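PDB 6Q78: GH26C from Muricauda sp. MAR_2010_75, which probably hydrolyses beta-1,4-mannosidic bonds in mannans, as an endo-acting beta-mannanase of glycoside hydrolase family 26. Local coordinates for residues Q307-S321 with N354-I367. Sequence-based numbering, arbitrary orientation.
Sequences QAGVERANQKLKIVS and NNLFEALTHNDVKI
Asn314 ties helix 306-327 to the C-terminal end of helix 351-361, its neighbour on the outside of the TIM barrel; helices 307-321 and 354-361 run 28° from parallel, their axes 8.0 Å apart at closest approach. Ala359 is small enough to admit this approach, its CB resting on Ala313 CB. With CG anti to the backbone N (chi1 180°), the Asn314 amide reaches across, and ND2 spends both hydrogens on main-chain carbonyls: 3.0 Å to Ala359 O and 3.0 Å to His362 O, both nearly straight and in the amide plane. OD1 accepts from a water that also takes a hydrogen bond from Asn363 ND2. A leucine here would probably leave both carbonyls without their donor and the turn less firmly held. Further along, Lys318 bends at chi2, and NZ hydrogen-bonds Asn363 O at 2.9 Å and, weakly, Asp364 O. Branched Leu317 sets CD2 against Leu360 CD2 and Val365 CG1, and CD1 against Ile367 CG2. At the other end, Gln307 NE2 donates to Asn355 OD1, while a water joins Gln307 OE1 to Asn354 O. Compact Ser321 receives the chain as it heads for strand 369-372: Lys366 N donates to Ser321 OG at 2.9 Å.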
loop_
_atom_site.group_PDB
_atom_site.type_symbol
_atom_site.label_atom_id
_atom_site.label_comp_id
_atom_site.label_asym_id
_atom_site.label_seq_id
_atom_site.Cartn_x
_atom_site.Cartn_y
_atom_site.Cartn_z
ATOM N N GLN A 307 15.738 -18.069 10.055
ATOM C CA GLN A 307 14.933 -17.663 11.202
ATOM C C GLN A 307 15.418 -16.339 11.792
ATOM O O GLN A 307 14.616 -15.585 12.355
ATOM C CB GLN A 307 14.932 -18.771 12.263
ATOM C CG GLN A 307 14.116 -19.975 11.821
ATOM C CD GLN A 307 12.745 -19.581 11.301
ATOM O OE1 GLN A 307 11.964 -18.938 12.012
ATOM N NE2 GLN A 307 12.451 -19.938 10.042
ATOM N N ALA A 308 16.706 -16.018 11.650
ATOM C CA ALA A 308 17.159 -14.695 12.077
ATOM C C ALA A 308 16.401 -13.595 11.343
ATOM O O ALA A 308 15.971 -12.605 11.948
ATOM C CB ALA A 308 18.664 -14.545 11.850
ATOM N N GLY A 309 16.247 -13.735 10.023
ATOM C CA GLY A 309 15.504 -12.728 9.275
ATOM C C GLY A 309 14.041 -12.683 9.658
ATOM O O GLY A 309 13.436 -11.608 9.730
ATOM N N VAL A 310 13.443 -13.852 9.890
ATOM C CA VAL A 310 12.067 -13.891 10.375
ATOM C C VAL A 310 11.928 -13.124 11.681
ATOM O O VAL A 310 10.941 -12.392 11.878
ATOM C CB VAL A 310 11.595 -15.350 10.521
ATOM C CG1 VAL A 310 10.173 -15.397 11.090
ATOM C CG2 VAL A 310 11.661 -16.054 9.161
ATOM N N GLU A 311 12.886 -13.308 12.604
ATOM C CA GLU A 311 12.846 -12.600 13.885
ATOM C C GLU A 311 12.960 -11.088 13.683
ATOM O O GLU A 311 12.191 -10.314 14.266
ATOM C CB GLU A 311 13.959 -13.102 14.809
ATOM C CG GLU A 311 13.873 -14.587 15.119
ATOM C CD GLU A 311 15.060 -15.072 15.938
ATOM O OE1 GLU A 311 15.623 -16.134 15.598
ATOM O OE2 GLU A 311 15.429 -14.389 16.916
ATOM N N ARG A 312 13.926 -10.645 12.869
ATOM C CA ARG A 312 14.007 -9.219 12.547
ATOM C C ARG A 312 12.678 -8.700 12.006
ATOM O O ARG A 312 12.208 -7.635 12.412
ATOM C CB ARG A 312 15.127 -8.953 11.531
ATOM C CG ARG A 312 16.494 -9.280 12.064
ATOM C CD ARG A 312 17.610 -8.703 11.184
ATOM N NE ARG A 312 17.526 -9.090 9.768
ATOM C CZ ARG A 312 18.157 -10.130 9.215
ATOM N NH1 ARG A 312 18.888 -10.949 9.944
ATOM N NH2 ARG A 312 18.027 -10.355 7.912
ATOM N N ALA A 313 12.075 -9.426 11.061
ATOM C CA ALA A 313 10.819 -8.954 10.476
ATOM C C ALA A 313 9.729 -8.827 11.533
ATOM O O ALA A 313 8.968 -7.854 11.544
ATOM C CB ALA A 313 10.364 -9.891 9.352
ATOM N N ASN A 314 9.638 -9.801 12.437
ATOM C CA ASN A 314 8.635 -9.716 13.492
ATOM C C ASN A 314 8.911 -8.557 14.448
ATOM O O ASN A 314 7.974 -7.851 14.867
ATOM C CB ASN A 314 8.601 -11.037 14.253
ATOM C CG ASN A 314 7.591 -11.044 15.380
ATOM O OD1 ASN A 314 7.970 -11.097 16.555
ATOM N ND2 ASN A 314 6.299 -10.995 15.031
ATOM N N GLN A 315 10.169 -8.362 14.825
ATOM C CA GLN A 315 10.516 -7.270 15.735
ATOM C C GLN A 315 10.181 -5.915 15.123
ATOM O O GLN A 315 9.701 -5.005 15.818
ATOM C CB GLN A 315 12.005 -7.337 16.101
ATOM C CG GLN A 315 12.307 -8.512 17.024
ATOM C CD GLN A 315 13.776 -8.818 17.161
ATOM O OE1 GLN A 315 14.608 -8.233 16.481
ATOM N NE2 GLN A 315 14.099 -9.747 18.051
ATOM N N LYS A 316 10.470 -5.738 13.830
ATOM C CA LYS A 316 10.178 -4.454 13.225
ATOM C C LYS A 316 8.670 -4.257 13.098
ATOM O O LYS A 316 8.154 -3.167 13.389
ATOM C CB LYS A 316 10.896 -4.368 11.883
ATOM C CG LYS A 316 12.430 -4.342 12.009
ATOM C CD LYS A 316 13.054 -4.584 10.631
ATOM C CE LYS A 316 14.576 -4.745 10.731
ATOM N NZ LYS A 316 15.093 -4.960 9.320
ATOM N N LEU A 317 7.932 -5.308 12.711
ATOM C CA LEU A 317 6.480 -5.164 12.609
ATOM C C LEU A 317 5.849 -4.908 13.972
ATOM O O LEU A 317 4.805 -4.229 14.045
ATOM C CB LEU A 317 5.860 -6.375 11.895
ATOM C CG LEU A 317 4.441 -6.187 11.324
ATOM C CD1 LEU A 317 4.375 -4.994 10.384
ATOM C CD2 LEU A 317 3.994 -7.453 10.602
ATOM N N LYS A 318 6.450 -5.459 15.056
ATOM C CA LYS A 318 5.914 -5.226 16.393
ATOM C C LYS A 318 6.062 -3.770 16.788
ATOM O O LYS A 318 5.193 -3.209 17.483
ATOM C CB LYS A 318 6.592 -6.151 17.409
ATOM C CG LYS A 318 6.067 -5.976 18.842
ATOM C CD LYS A 318 4.606 -6.438 18.954
ATOM C CE LYS A 318 4.171 -6.460 20.442
ATOM N NZ LYS A 318 2.697 -6.665 20.578
ATOM N N ILE A 319 7.165 -3.135 16.366
ATOM C CA ILE A 319 7.321 -1.703 16.595
ATOM C C ILE A 319 6.175 -0.943 15.939
ATOM O O ILE A 319 5.583 -0.041 16.539
ATOM C CB ILE A 319 8.666 -1.221 16.029
ATOM C CG1 ILE A 319 9.838 -1.712 16.903
ATOM C CG2 ILE A 319 8.673 0.275 15.891
ATOM C CD1 ILE A 319 11.191 -1.487 16.210
ATOM N N VAL A 320 5.934 -1.211 14.650
ATOM C CA VAL A 320 4.823 -0.569 13.951
ATOM C C VAL A 320 3.516 -0.850 14.672
ATOM O O VAL A 320 2.689 0.051 14.872
ATOM C CB VAL A 320 4.774 -1.032 12.483
ATOM C CG1 VAL A 320 3.609 -0.365 11.686
ATOM C CG2 VAL A 320 6.141 -0.761 11.795
ATOM N N SER A 321 3.282 -2.121 15.006
ATOM C CA SER A 321 2.025 -2.502 15.651
ATOM C C SER A 321 1.861 -1.811 17.010
ATOM O O SER A 321 0.762 -1.346 17.351
ATOM C CB SER A 321 1.982 -4.025 15.784
ATOM O OG SER A 321 0.883 -4.475 16.557
ATOM N N ASN A 354 5.683 -20.862 7.809
ATOM C CA ASN A 354 6.633 -20.852 8.921
ATOM C C ASN A 354 7.416 -19.553 9.042
ATOM O O ASN A 354 7.998 -19.288 10.109
ATOM C CB ASN A 354 7.653 -21.975 8.747
ATOM C CG ASN A 354 6.992 -23.338 8.703
ATOM O OD1 ASN A 354 5.993 -23.573 9.383
ATOM N ND2 ASN A 354 7.533 -24.236 7.888
ATOM N N ASN A 355 7.501 -18.773 7.969
ATOM C CA ASN A 355 8.303 -17.554 7.974
ATOM C C ASN A 355 7.393 -16.332 7.973
ATOM O O ASN A 355 7.327 -15.600 8.959
ATOM C CB ASN A 355 9.283 -17.519 6.797
ATOM C CG ASN A 355 10.359 -18.583 6.899
ATOM O OD1 ASN A 355 10.296 -19.494 7.746
ATOM N ND2 ASN A 355 11.378 -18.468 6.038
ATOM N N LEU A 356 6.684 -16.087 6.879
ATOM C CA LEU A 356 5.827 -14.913 6.804
ATOM C C LEU A 356 4.746 -14.947 7.877
ATOM O O LEU A 356 4.558 -13.967 8.608
ATOM C CB LEU A 356 5.207 -14.808 5.410
ATOM C CG LEU A 356 4.218 -13.651 5.302
ATOM C CD1 LEU A 356 4.921 -12.275 5.505
ATOM C CD2 LEU A 356 3.580 -13.685 3.927
ATOM N N PHE A 357 4.023 -16.072 7.997
ATOM C CA PHE A 357 2.920 -16.106 8.959
ATOM C C PHE A 357 3.414 -15.840 10.372
ATOM O O PHE A 357 2.768 -15.112 11.142
ATOM C CB PHE A 357 2.187 -17.440 8.903
ATOM C CG PHE A 357 1.008 -17.517 9.844
ATOM C CD1 PHE A 357 -0.197 -16.906 9.506
ATOM C CD2 PHE A 357 1.126 -18.156 11.077
ATOM C CE1 PHE A 357 -1.298 -16.973 10.394
ATOM C CE2 PHE A 357 0.044 -18.216 11.959
ATOM C CZ PHE A 357 -1.163 -17.632 11.611
ATOM N N GLU A 358 4.548 -16.424 10.732
ATOM C CA GLU A 358 5.106 -16.203 12.061
ATOM C C GLU A 358 5.468 -14.740 12.277
ATOM O O GLU A 358 5.191 -14.174 13.339
ATOM C CB GLU A 358 6.321 -17.112 12.261
ATOM C CG GLU A 358 5.913 -18.549 12.376
ATOM C CD GLU A 358 5.129 -18.774 13.640
ATOM O OE1 GLU A 358 5.497 -18.148 14.656
ATOM O OE2 GLU A 358 4.145 -19.539 13.618
ATOM N N ALA A 359 6.088 -14.101 11.287
ATOM C CA ALA A 359 6.408 -12.690 11.459
ATOM C C ALA A 359 5.155 -11.844 11.617
ATOM O O ALA A 359 5.187 -10.805 12.288
ATOM C CB ALA A 359 7.246 -12.202 10.272
ATOM N N LEU A 360 4.054 -12.216 10.936
ATOM C CA LEU A 360 2.815 -11.440 10.988
ATOM C C LEU A 360 2.018 -11.646 12.266
ATOM O O LEU A 360 1.095 -10.865 12.526
ATOM C CB LEU A 360 1.909 -11.819 9.809
ATOM C CG LEU A 360 2.421 -11.491 8.408
ATOM C CD1 LEU A 360 1.522 -12.047 7.298
ATOM C CD2 LEU A 360 2.503 -9.989 8.274
ATOM N N THR A 361 2.338 -12.659 13.071
ATOM C CA THR A 361 1.468 -12.981 14.193
ATOM C C THR A 361 2.192 -13.112 15.532
ATOM O O THR A 361 1.569 -12.915 16.573
ATOM C CB THR A 361 0.662 -14.271 13.929
ATOM O OG1 THR A 361 1.555 -15.384 13.731
ATOM C CG2 THR A 361 -0.234 -14.121 12.722
ATOM N N HIS A 362 3.465 -13.504 15.548
ATOM C CA HIS A 362 4.117 -13.798 16.823
ATOM C C HIS A 362 4.137 -12.555 17.694
ATOM O O HIS A 362 4.222 -11.429 17.198
ATOM C CB HIS A 362 5.560 -14.240 16.569
ATOM C CG HIS A 362 6.323 -14.597 17.808
ATOM N ND1 HIS A 362 6.129 -15.783 18.480
ATOM C CD2 HIS A 362 7.298 -13.936 18.479
ATOM C CE1 HIS A 362 6.938 -15.831 19.525
ATOM N NE2 HIS A 362 7.657 -14.720 19.547
ATOM N N ASN A 363 4.078 -12.763 19.012
ATOM C CA ASN A 363 4.197 -11.663 19.963
ATOM C C ASN A 363 3.065 -10.650 19.802
ATOM O O ASN A 363 3.259 -9.444 19.982
ATOM C CB ASN A 363 5.575 -10.990 19.886
ATOM C CG ASN A 363 5.930 -10.218 21.154
ATOM O OD1 ASN A 363 5.439 -10.527 22.251
ATOM N ND2 ASN A 363 6.791 -9.213 21.010
ATOM N N ASP A 364 1.874 -11.130 19.447
ATOM C CA ASP A 364 0.670 -10.286 19.445
ATOM C C ASP A 364 0.776 -9.067 18.515
ATOM O O ASP A 364 0.265 -7.994 18.826
ATOM C CB ASP A 364 0.299 -9.872 20.872
ATOM C CG ASP A 364 -0.002 -11.074 21.742
ATOM O OD1 ASP A 364 -1.008 -11.760 21.446
ATOM O OD2 ASP A 364 0.762 -11.351 22.698
ATOM N N VAL A 365 1.440 -9.227 17.367
ATOM C CA VAL A 365 1.362 -8.217 16.308
ATOM C C VAL A 365 -0.096 -8.056 15.871
ATOM O O VAL A 365 -0.840 -9.038 15.742
ATOM C CB VAL A 365 2.272 -8.635 15.134
ATOM C CG1 VAL A 365 2.003 -7.803 13.858
ATOM C CG2 VAL A 365 3.768 -8.536 15.519
ATOM N N LYS A 366 -0.519 -6.805 15.666
ATOM C CA LYS A 366 -1.859 -6.466 15.185
ATOM C C LYS A 366 -1.725 -5.624 13.924
ATOM O O LYS A 366 -1.282 -4.468 13.984
ATOM C CB LYS A 366 -2.648 -5.704 16.246
ATOM C CG LYS A 366 -2.951 -6.512 17.492
ATOM C CD LYS A 366 -3.706 -5.665 18.512
ATOM C CE LYS A 366 -3.905 -6.441 19.792
ATOM N NZ LYS A 366 -4.458 -5.549 20.851
ATOM N N ILE A 367 -2.122 -6.181 12.768
ATOM C CA ILE A 367 -2.053 -5.455 11.501
ATOM C C ILE A 367 -3.384 -5.612 10.783
ATOM O O ILE A 367 -4.034 -6.651 10.889
ATOM C CB ILE A 367 -0.913 -5.958 10.584
ATOM C CG1 ILE A 367 -0.979 -7.481 10.426
ATOM C CG2 ILE A 367 0.475 -5.487 11.079
ATOM C CD1 ILE A 367 -0.284 -7.983 9.148
HETATM O O HOH W 1 9.509 -20.843 11.694
HETATM O O HOH W 2 8.544 -9.374 18.679
HETATM O O HOH W 3 -1.565 -2.311 15.909
#